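Local coordinates for protein Trypsin/chymotrypsin inhibitor (Alocasia macrorrhizos, PDB 5YCZ) that inhibits the serine proteases trypsin and alpha-chymotrypsin as a Kunitz-type inhibitor with a beta-trefoil fold, at residues T91-R94 / E95-F98. Numbering follows the deposited sequence.
Sequences TFDR and EAGF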
loop_
_atom_site.group_PDB
_atom_site.type_symbol
_atom_site.label_atom_id
_atom_site.label_comp_id
_atom_site.label_asym_id
_atom_site.label_seq_id
_atom_site.Cartn_x
_atom_site.Cartn_y
_atom_site.Cartn_z
ATOM N N THR A 91 3.871 -0.226 -12.109
ATOM C CA THR A 91 4.880 -0.805 -12.979
ATOM C C THR A 91 4.459 -0.485 -14.400
ATOM O O THR A 91 3.266 -0.357 -14.694
ATOM C CB THR A 91 5.037 -2.323 -12.746
ATOM O OG1 THR A 91 5.971 -2.887 -13.687
ATOM C CG2 THR A 91 3.687 -3.022 -12.869
ATOM N N PHE A 92 5.431 -0.295 -15.272
ATOM C CA PHE A 92 5.105 0.067 -16.644
ATOM C C PHE A 92 5.036 -1.204 -17.470
ATOM O O PHE A 92 6.061 -1.850 -17.698
ATOM C CB PHE A 92 6.116 1.046 -17.231
ATOM C CG PHE A 92 5.706 1.566 -18.579
ATOM C CD1 PHE A 92 4.694 2.505 -18.688
ATOM C CD2 PHE A 92 6.310 1.094 -19.733
ATOM C CE1 PHE A 92 4.297 2.979 -19.920
ATOM C CE2 PHE A 92 5.913 1.550 -20.972
ATOM C CZ PHE A 92 4.903 2.500 -21.071
ATOM N N ASP A 93 3.829 -1.575 -17.893
ATOM C CA ASP A 93 3.640 -2.716 -18.788
ATOM C C ASP A 93 4.091 -2.274 -20.171
ATOM O O ASP A 93 3.425 -1.469 -20.828
ATOM C CB ASP A 93 2.181 -3.170 -18.780
ATOM C CG ASP A 93 1.907 -4.401 -19.695
ATOM O OD1 ASP A 93 2.781 -4.795 -20.495
ATOM O OD2 ASP A 93 0.793 -4.974 -19.622
ATOM N N ARG A 94 5.251 -2.775 -20.611
ATOM C CA ARG A 94 5.773 -2.380 -21.916
ATOM C C ARG A 94 4.978 -2.986 -23.062
ATOM O O ARG A 94 5.006 -2.441 -24.166
ATOM C CB ARG A 94 7.251 -2.767 -22.057
ATOM C CG ARG A 94 8.220 -1.903 -21.245
ATOM C CD ARG A 94 9.664 -2.239 -21.569
ATOM N NE ARG A 94 9.852 -3.683 -21.682
ATOM C CZ ARG A 94 10.402 -4.443 -20.738
ATOM N NH1 ARG A 94 10.524 -5.756 -20.928
ATOM N NH2 ARG A 94 10.821 -3.886 -19.602
ATOM N N GLU A 95 4.267 -4.094 -22.846
ATOM C CA GLU A 95 3.454 -4.621 -23.939
ATOM C C GLU A 95 2.227 -3.752 -24.169
ATOM O O GLU A 95 1.892 -3.440 -25.316
ATOM C CB GLU A 95 3.043 -6.065 -23.667
ATOM C CG GLU A 95 3.152 -7.033 -24.885
ATOM C CD GLU A 95 2.399 -6.599 -26.205
ATOM O OE1 GLU A 95 1.328 -5.955 -26.172
ATOM O OE2 GLU A 95 2.838 -6.994 -27.313
ATOM N N ALA A 96 1.555 -3.333 -23.093
ATOM C CA ALA A 96 0.344 -2.529 -23.202
ATOM C C ALA A 96 0.622 -1.037 -23.343
ATOM O O ALA A 96 -0.216 -0.308 -23.887
ATOM C CB ALA A 96 -0.558 -2.764 -21.992
ATOM N N GLY A 97 1.770 -0.560 -22.884
ATOM C CA GLY A 97 2.100 0.832 -23.084
ATOM C C GLY A 97 1.542 1.801 -22.064
ATOM O O GLY A 97 1.603 3.014 -22.313
ATOM N N PHE A 98 1.014 1.320 -20.918
ATOM C CA PHE A 98 0.521 2.187 -19.842
ATOM C C PHE A 98 1.005 1.649 -18.499
ATOM O O PHE A 98 1.743 0.670 -18.434
ATOM C CB PHE A 98 -1.020 2.355 -19.871
ATOM C CG PHE A 98 -1.808 1.060 -19.989
ATOM C CD1 PHE A 98 -1.986 0.237 -18.899
ATOM C CD2 PHE A 98 -2.424 0.706 -21.180
ATOM C CE1 PHE A 98 -2.727 -0.944 -19.003
ATOM C CE2 PHE A 98 -3.177 -0.476 -21.283
ATOM C CZ PHE A 98 -3.321 -1.299 -20.199
#
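Between strands 91-93 and 98-100 the chain reverses through R94-G97: D93 N donates to F98 O (3.1 Å), and G97 N reaches back to D93 O (2.8 Å), closing an alpha-turn. R94, E95 and A96 have right-handed helical backbone angles, whereas G97, at phi 85°, takes the left-handed conformation that returns the chain to the second strand. The D93 carboxylate folds over the turn, its CG anti to the backbone N (chi1 -179°). OD1 accepts E95 N at 2.9 Å, from the anti side and 32° out of the carboxylate plane, which closes an Asx turn. A weak, though straighter, bond from A96 N reaches the same oxygen (3.2 Å), while OD2 lies against A96 CB at 3.5 Å. That methyl also sits over one face of the F98 ring, offset toward its rim. Buried F92 lays its ring obliquely along the returning backbone, CD1 3.5 Å from F98 O and CZ 3.6 Å from G97 O, and ties this surface hairpin of the trefoil, away from the predicted reactive bond, to strand 164-168 through I168 and to L152 in a loop. One carboxylate oxygen thus serves two successive amides, which would probably stabilise D93 as the anion and restrain its rotation.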